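Local coordinates for ESX-5 secretion-associated protein EspG5 (Mycobacterium marinum, PDB 6VJ5), which acts as a specific cytoplasmic chaperone for its cognate PE/PPE proteins, keeping their dimers from aggregating, and is required for secretion of LipY and PE31/PPE18, at residues Leu33-Pro37 and Ser108-Pro112; Ala227-Arg231 and Leu289-Trp294. All coordinates share one frame; numbering follows the deposited sequence.

Interaction 1: Leu33-Pro37 and Ser108-Pro112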
ATOM      1  N   LEU C  33      -0.069  17.293   3.754  1.00 50.72           N
ATOM      2  CA  LEU C  33       1.266  16.955   4.231  1.00 46.26           C
ATOM      3  C   LEU C  33       1.907  15.847   3.413  1.00 50.52           C
ATOM      4  O   LEU C  33       3.119  15.627   3.537  1.00 46.19           O
ATOM      5  CB  LEU C  33       1.199  16.543   5.696  1.00 55.49           C
ATOM      6  CG  LEU C  33       0.771  17.658   6.649  1.00 56.67           C
ATOM      7  CD1 LEU C  33       0.235  17.075   7.935  1.00 56.89           C
ATOM      8  CD2 LEU C  33       1.956  18.570   6.913  1.00 62.95           C
ATOM      9  N   ARG C  34       1.116  15.143   2.603  1.00 46.13           N
ATOM     10  CA  ARG C  34       1.618  14.162   1.647  1.00 50.82           C
ATOM     11  C   ARG C  34       2.614  13.207   2.300  1.00 48.20           C
ATOM     12  O   ARG C  34       3.734  13.008   1.822  1.00 51.93           O
ATOM     13  CB  ARG C  34       2.233  14.871   0.442  1.00 50.26           C
ATOM     14  CG  ARG C  34       2.428  13.992  -0.772  1.00 55.05           C
ATOM     15  CD  ARG C  34       2.805  14.821  -1.987  1.00 56.40           C
ATOM     16  NE  ARG C  34       1.650  15.414  -2.658  1.00 52.53           N
ATOM     17  CZ  ARG C  34       1.720  16.064  -3.816  1.00 47.55           C
ATOM     18  NH1 ARG C  34       2.891  16.200  -4.417  1.00 48.91           N
ATOM     19  NH2 ARG C  34       0.630  16.577  -4.370  1.00 48.03           N
ATOM     20  N   CYS C  35       2.192  12.593   3.398  1.00 60.22           N
ATOM     21  CA  CYS C  35       3.000  11.560   4.025  1.00 65.27           C
ATOM     22  C   CYS C  35       2.592  10.184   3.515  1.00 55.47           C
ATOM     23  O   CYS C  35       1.543  10.010   2.891  1.00 57.20           O
ATOM     24  CB  CYS C  35       2.859  11.622   5.541  1.00 63.67           C
ATOM     25  SG  CYS C  35       3.523  13.137   6.241  1.00 85.82           S
ATOM     26  N   ARG C  36       3.447   9.205   3.768  1.00 68.36           N
ATOM     27  CA  ARG C  36       3.098   7.832   3.434  1.00 72.45           C
ATOM     28  C   ARG C  36       1.938   7.402   4.324  1.00 62.96           C
ATOM     29  O   ARG C  36       1.953   7.684   5.529  1.00 66.16           O
ATOM     30  CB  ARG C  36       4.289   6.898   3.622  1.00 68.53           C
ATOM     31  CG  ARG C  36       4.595   6.049   2.387  1.00 72.43           C
ATOM     32  CD  ARG C  36       5.588   4.938   2.709  1.00 78.31           C
ATOM     33  NE  ARG C  36       6.785   5.437   3.381  1.00 87.26           N
ATOM     34  CZ  ARG C  36       7.629   4.675   4.071  1.00 88.55           C
ATOM     35  NH1 ARG C  36       8.691   5.216   4.652  1.00 85.11           N
ATOM     36  NH2 ARG C  36       7.409   3.371   4.190  1.00 79.46           N
ATOM     37  N   PRO C  37       0.904   6.766   3.781  1.00 64.64           N
ATOM     38  CA  PRO C  37      -0.133   6.207   4.653  1.00 74.31           C
ATOM     39  C   PRO C  37       0.444   5.066   5.473  1.00 60.23           C
ATOM     40  O   PRO C  37       1.372   4.372   5.047  1.00 59.31           O
ATOM     41  CB  PRO C  37      -1.208   5.719   3.676  1.00 69.75           C
ATOM     42  CG  PRO C  37      -0.473   5.464   2.400  1.00 65.56           C
ATOM     43  CD  PRO C  37       0.675   6.446   2.358  1.00 64.28           C
ATOM     44  N   SER C 108       4.919   9.605  -5.693  1.00 54.71           N
ATOM     45  CA  SER C 108       5.985  10.332  -5.021  1.00 53.84           C
ATOM     46  C   SER C 108       5.414  11.167  -3.883  1.00 46.06           C
ATOM     47  O   SER C 108       4.367  11.798  -4.018  1.00 48.35           O
ATOM     48  CB  SER C 108       6.716  11.232  -6.018  1.00 55.23           C
ATOM     49  OG  SER C 108       7.781  11.920  -5.389  1.00 47.34           O
ATOM     50  N   ARG C 109       6.101  11.157  -2.751  1.00 52.86           N
ATOM     51  CA  ARG C 109       5.710  12.002  -1.633  1.00 48.49           C
ATOM     52  C   ARG C 109       6.406  13.357  -1.672  1.00 58.86           C
ATOM     53  O   ARG C 109       6.187  14.177  -0.775  1.00 51.88           O
ATOM     54  CB  ARG C 109       6.000  11.283  -0.313  1.00 53.06           C
ATOM     55  CG  ARG C 109       5.402   9.868  -0.232  1.00 54.83           C
ATOM     56  CD  ARG C 109       3.902   9.886   0.055  1.00 52.76           C
ATOM     57  NE  ARG C 109       3.076  10.048  -1.141  1.00 48.70           N
ATOM     58  CZ  ARG C 109       1.758  10.225  -1.113  1.00 56.58           C
ATOM     59  NH1 ARG C 109       1.120  10.266   0.050  1.00 55.71           N
ATOM     60  NH2 ARG C 109       1.073  10.369  -2.243  1.00 52.65           N
ATOM     61  N   ASP C 110       7.225  13.618  -2.692  1.00 52.41           N
ATOM     62  CA  ASP C 110       7.862  14.919  -2.812  1.00 58.41           C
ATOM     63  C   ASP C 110       6.813  16.003  -3.050  1.00 54.31           C
ATOM     64  O   ASP C 110       5.707  15.744  -3.539  1.00 55.32           O
ATOM     65  CB  ASP C 110       8.862  14.952  -3.970  1.00 46.81           C
ATOM     66  CG  ASP C 110      10.087  14.101  -3.722  1.00 49.63           C
ATOM     67  OD1 ASP C 110      10.444  13.860  -2.546  1.00 63.52           O
ATOM     68  OD2 ASP C 110      10.702  13.685  -4.727  1.00 55.52           O
ATOM     69  N   ILE C 111       7.183  17.228  -2.712  1.00 51.23           N
ATOM     70  CA  ILE C 111       6.402  18.411  -3.073  1.00 54.46           C
ATOM     71  C   ILE C 111       7.324  19.350  -3.828  1.00 49.98           C
ATOM     72  O   ILE C 111       8.561  19.229  -3.754  1.00 45.49           O
ATOM     73  CB  ILE C 111       5.778  19.090  -1.832  1.00 54.86           C
ATOM     74  CG1 ILE C 111       6.845  19.470  -0.808  1.00 44.32           C
ATOM     75  CG2 ILE C 111       4.742  18.182  -1.187  1.00 50.97           C
ATOM     76  CD1 ILE C 111       6.288  20.224   0.389  1.00 48.61           C
ATOM     77  N   PRO C 112       6.765  20.301  -4.581  1.00 56.36           N
ATOM     78  CA  PRO C 112       7.617  21.215  -5.355  1.00 55.15           C
ATOM     79  C   PRO C 112       8.522  22.034  -4.446  1.00 44.03           C
ATOM     80  O   PRO C 112       8.115  22.481  -3.372  1.00 45.86           O
ATOM     81  CB  PRO C 112       6.609  22.102  -6.098  1.00 54.53           C
ATOM     82  CG  PRO C 112       5.344  21.281  -6.147  1.00 49.58           C
ATOM     83  CD  PRO C 112       5.330  20.518  -4.844  1.00 51.08           C
TER

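Interaction 2: Ala227-Arg231 and Leu289-Trp294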
ATOM      1  N   ALA C 227     -10.632  25.123   4.096  1.00 53.52           N
ATOM      2  CA  ALA C 227     -10.868  24.415   5.345  1.00 65.45           C
ATOM      3  C   ALA C 227     -11.689  23.155   5.106  1.00 58.50           C
ATOM      4  O   ALA C 227     -12.352  22.998   4.077  1.00 56.37           O
ATOM      5  CB  ALA C 227     -11.585  25.310   6.369  1.00 61.34           C
ATOM      6  N   ARG C 228     -11.649  22.266   6.097  1.00 66.97           N
ATOM      7  CA  ARG C 228     -12.337  20.981   6.054  1.00 64.36           C
ATOM      8  C   ARG C 228     -12.924  20.702   7.431  1.00 63.02           C
ATOM      9  O   ARG C 228     -12.262  20.922   8.450  1.00 60.95           O
ATOM     10  CB  ARG C 228     -11.370  19.869   5.630  1.00 56.93           C
ATOM     11  CG  ARG C 228     -11.984  18.806   4.732  1.00 66.44           C
ATOM     12  CD  ARG C 228     -10.915  18.049   3.915  1.00 58.58           C
ATOM     13  NE  ARG C 228      -9.599  18.078   4.548  1.00 51.19           N
ATOM     14  CZ  ARG C 228      -8.482  18.476   3.945  1.00 50.07           C
ATOM     15  NH1 ARG C 228      -7.341  18.476   4.609  1.00 48.64           N
ATOM     16  NH2 ARG C 228      -8.498  18.851   2.673  1.00 56.30           N
ATOM     17  N   GLN C 229     -14.173  20.239   7.456  1.00 70.18           N
ATOM     18  CA  GLN C 229     -14.890  19.948   8.689  1.00 70.29           C
ATOM     19  C   GLN C 229     -15.301  18.482   8.720  1.00 80.77           C
ATOM     20  O   GLN C 229     -15.537  17.864   7.676  1.00 73.18           O
ATOM     21  CB  GLN C 229     -16.132  20.836   8.822  1.00 70.82           C
ATOM     22  CG  GLN C 229     -16.343  21.414  10.206  1.00 77.69           C
ATOM     23  CD  GLN C 229     -17.554  22.325  10.275  1.00 80.26           C
ATOM     24  OE1 GLN C 229     -18.377  22.357   9.359  1.00 68.54           O
ATOM     25  NE2 GLN C 229     -17.669  23.074  11.364  1.00 84.76           N
ATOM     26  N   TYR C 230     -15.396  17.927   9.932  1.00 91.38           N
ATOM     27  CA  TYR C 230     -15.670  16.508  10.121  1.00 91.57           C
ATOM     28  C   TYR C 230     -16.786  16.291  11.135  1.00 92.92           C
ATOM     29  O   TYR C 230     -16.715  16.792  12.262  1.00 96.09           O
ATOM     30  CB  TYR C 230     -14.409  15.762  10.593  1.00 75.17           C
ATOM     31  CG  TYR C 230     -13.232  15.854   9.651  1.00 77.14           C
ATOM     32  CD1 TYR C 230     -13.149  15.030   8.539  1.00 73.16           C
ATOM     33  CD2 TYR C 230     -12.199  16.756   9.878  1.00 80.32           C
ATOM     34  CE1 TYR C 230     -12.080  15.105   7.670  1.00 78.87           C
ATOM     35  CE2 TYR C 230     -11.121  16.838   9.015  1.00 74.15           C
ATOM     36  CZ  TYR C 230     -11.068  16.009   7.912  1.00 76.07           C
ATOM     37  OH  TYR C 230     -10.006  16.077   7.041  1.00 72.67           O
ATOM     38  N   ARG C 231     -17.803  15.523  10.735  1.00 96.46           N
ATOM     39  CA  ARG C 231     -18.869  15.068  11.620  1.00106.60           C
ATOM     40  C   ARG C 231     -18.987  13.554  11.497  1.00119.54           C
ATOM     41  O   ARG C 231     -18.793  12.991  10.415  1.00121.28           O
ATOM     42  CB  ARG C 231     -20.212  15.735  11.281  1.00107.98           C
ATOM     43  CG  ARG C 231     -21.378  15.270  12.147  1.00116.60           C
ATOM     44  CD  ARG C 231     -22.708  15.805  11.616  1.00109.96           C
ATOM     45  NE  ARG C 231     -22.978  17.170  12.064  1.00120.36           N
ATOM     46  CZ  ARG C 231     -23.988  17.918  11.630  1.00115.85           C
ATOM     47  NH1 ARG C 231     -24.831  17.443  10.723  1.00100.49           N
ATOM     48  NH2 ARG C 231     -24.150  19.146  12.102  1.00115.81           N
ATOM     49  N   LEU C 289     -18.180  26.371   5.526  1.00 66.50           N
ATOM     50  CA  LEU C 289     -18.049  24.981   5.927  1.00 69.80           C
ATOM     51  C   LEU C 289     -19.432  24.346   6.073  1.00 71.83           C
ATOM     52  O   LEU C 289     -20.405  25.024   6.424  1.00 71.13           O
ATOM     53  CB  LEU C 289     -17.281  24.877   7.240  1.00 65.72           C
ATOM     54  CG  LEU C 289     -15.774  25.090   7.113  1.00 61.11           C
ATOM     55  CD1 LEU C 289     -15.160  25.386   8.462  1.00 63.26           C
ATOM     56  CD2 LEU C 289     -15.136  23.859   6.487  1.00 61.03           C
ATOM     57  N   PRO C 290     -19.537  23.035   5.841  1.00 71.73           N
ATOM     58  CA  PRO C 290     -20.875  22.418   5.766  1.00 78.78           C
ATOM     59  C   PRO C 290     -21.551  22.225   7.113  1.00 82.09           C
ATOM     60  O   PRO C 290     -22.787  22.221   7.161  1.00 82.41           O
ATOM     61  CB  PRO C 290     -20.601  21.069   5.078  1.00 78.05           C
ATOM     62  CG  PRO C 290     -19.169  20.751   5.456  1.00 68.17           C
ATOM     63  CD  PRO C 290     -18.455  22.086   5.516  1.00 67.00           C
ATOM     64  N   TYR C 291     -20.806  22.042   8.202  1.00 88.85           N
ATOM     65  CA  TYR C 291     -21.388  21.645   9.480  1.00 91.40           C
ATOM     66  C   TYR C 291     -21.440  22.794  10.487  1.00 93.71           C
ATOM     67  O   TYR C 291     -21.360  22.574  11.696  1.00 88.58           O
ATOM     68  CB  TYR C 291     -20.620  20.461  10.068  1.00 92.79           C
ATOM     69  CG  TYR C 291     -20.445  19.292   9.117  1.00 90.35           C
ATOM     70  CD1 TYR C 291     -21.444  18.944   8.214  1.00 84.94           C
ATOM     71  CD2 TYR C 291     -19.275  18.539   9.117  1.00 88.49           C
ATOM     72  CE1 TYR C 291     -21.281  17.878   7.341  1.00 88.09           C
ATOM     73  CE2 TYR C 291     -19.105  17.474   8.250  1.00 90.13           C
ATOM     74  CZ  TYR C 291     -20.110  17.147   7.364  1.00 90.00           C
ATOM     75  OH  TYR C 291     -19.936  16.088   6.501  1.00 85.62           O
ATOM     76  N   GLY C 292     -21.585  24.025  10.007  1.00 88.78           N
ATOM     77  CA  GLY C 292     -21.887  25.135  10.891  1.00 89.50           C
ATOM     78  C   GLY C 292     -20.699  25.627  11.700  1.00 85.55           C
ATOM     79  O   GLY C 292     -19.535  25.366  11.386  1.00 94.90           O
ATOM     80  N   GLU C 293     -21.021  26.341  12.780  1.00 84.07           N
ATOM     81  CA  GLU C 293     -20.057  27.085  13.582  1.00 87.39           C
ATOM     82  C   GLU C 293     -18.737  26.347  13.741  1.00 82.98           C
ATOM     83  O   GLU C 293     -18.671  25.290  14.375  1.00 91.40           O
ATOM     84  CB  GLU C 293     -20.657  27.374  14.960  1.00 99.57           C
ATOM     85  CG  GLU C 293     -21.807  28.356  14.931  1.00113.44           C
ATOM     86  CD  GLU C 293     -22.394  28.605  16.303  1.00118.53           C
ATOM     87  OE1 GLU C 293     -21.893  28.016  17.284  1.00116.01           O
ATOM     88  OE2 GLU C 293     -23.362  29.390  16.397  1.00120.21           O
ATOM     89  N   TRP C 294     -17.675  26.941  13.199  1.00 81.63           N
ATOM     90  CA  TRP C 294     -16.392  26.259  13.118  1.00 82.73           C
ATOM     91  C   TRP C 294     -15.627  26.309  14.433  1.00 80.49           C
ATOM     92  O   TRP C 294     -14.925  25.353  14.773  1.00 81.95           O
ATOM     93  CB  TRP C 294     -15.556  26.873  11.994  1.00 79.98           C
ATOM     94  CG  TRP C 294     -15.276  28.336  12.176  1.00 70.35           C
ATOM     95  CD1 TRP C 294     -16.079  29.378  11.809  1.00 68.68           C
ATOM     96  CD2 TRP C 294     -14.108  28.920  12.764  1.00 69.35           C
ATOM     97  NE1 TRP C 294     -15.485  30.572  12.131  1.00 70.62           N
ATOM     98  CE2 TRP C 294     -14.274  30.319  12.718  1.00 64.50           C
ATOM     99  CE3 TRP C 294     -12.940  28.398  13.321  1.00 66.87           C
ATOM    100  CZ2 TRP C 294     -13.315  31.199  13.211  1.00 69.17           C
ATOM    101  CZ3 TRP C 294     -11.990  29.273  13.810  1.00 66.44           C
ATOM    102  CH2 TRP C 294     -12.182  30.657  13.752  1.00 71.90           C
TER

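Interaction 1: Leu33-Pro37 and Ser108-Pro112
R34 and R109 carry this contact, each arginine reaching over to a backbone carbonyl of the opposite loop. NH1 of R34 donates to O of D110 at 3.0 Å, the acceptor close to the guanidinium plane and the donor in the carbonyl plane. In return NH1 of R109 meets O of C35 at 2.9 Å. Here the oxygen again lies at the guanidinium edge, but the donor stands above the plane of the carbonyl, 52° out of it. Between these bonds the two side chains touch: CG of R34 sits 3.8 Å from CZ of R109, over one guanidinium face, and CG2 of I111 packs on CD of R34 at 4.0 Å. R109 gets into this position by folding back at chi2 (-77°) and chi3 (85°), whereas R34 runs extended to its bend at chi3.

NH1 of R34 also donates to O of G97, and NE of R109 to O of G107. R132, on strand 126-133, ties O of L33 and O of R109 together, while an ST turn, OG of S108 accepting from N of D110, shapes the second loop; this OG also bonds to OE1 of Q104. Outside the two loops, R109 forms a salt bridge with an acidic side chain of another protein's chain. Arginine suits both places: NH1 of R34 is shared by two loop carbonyls, and R109 binds one while presenting charge to a partner, so this contact probably helps shape a binding surface.

Interaction 2: Ala227-Arg231 and Leu289-Trp294
Q229, near the end of strand 221-231, lies with its CA 6.6 Å from the CA of L289, where the loop following helix 275-286 folds into a type I beta turn from L289 to G292. The turn closes on a glycine with positive phi, a backbone conformation that residue favours. No backbone-to-backbone hydrogen bond joins the segments; the amide of Q229 does that work from its side chain, which is extended beyond CG (chi2 178°) and so carries the amide out to the turn. Its OE1 accepts from N of Y291 at 2.7 Å, with a rather bent N-H...O angle of 136°, and its NE2 donates to O of G292 at 3.0 Å along a straighter path. Glutamine is apt here because one flat group both accepts and donates, and the two bonds together fix which way round the amide lies.

Both neighbours of 221-231 in the large antiparallel sheet, 83-91 and 234-247, already pair with its backbone, so the turn is met by the side chains of alternate residues A227, Q229 and R231, all directed to it. At the buried end CB of A227 lies 3.8 Å from CD2 of L289, a small residue leaving room for a branched one, with L286 of helix 275-286 also against A227.

Toward the exposed end the side chains of Q229 and Y291 run antiparallel past one another, OE1 of Q229 coming 3.0 Å from CB of Y291; amide and ring planes are 17° apart. CB of R231 makes a CH-pi contact 3.9 Å from the Y291 ring centroid, and CG of P290 lies over the opposite face. Tyrosine thus offers a broad apolar surface to the aliphatic base of R231.

How the interactions relate
Both contacts are partly buried, and neither joins two regular elements through their backbones, yet they serve different parts of the chain. Interaction 1 brings together two irregular loops beside strands 115-123 and 126-133, and charged arginines dominate it, with another protein's chain close to four of its residues, while in interaction 2 only R228 comes within reach of that chain. Interaction 2 fastens the C-terminal loop to strand 221-231: one neutral amide and apolar packing do most of the work, grading from a buried alanine-leucine end to a more exposed arginine-tyrosine end. Their centres lie 25 Å apart and they do not touch, but E32, next to 33-37, forms a salt bridge with R228.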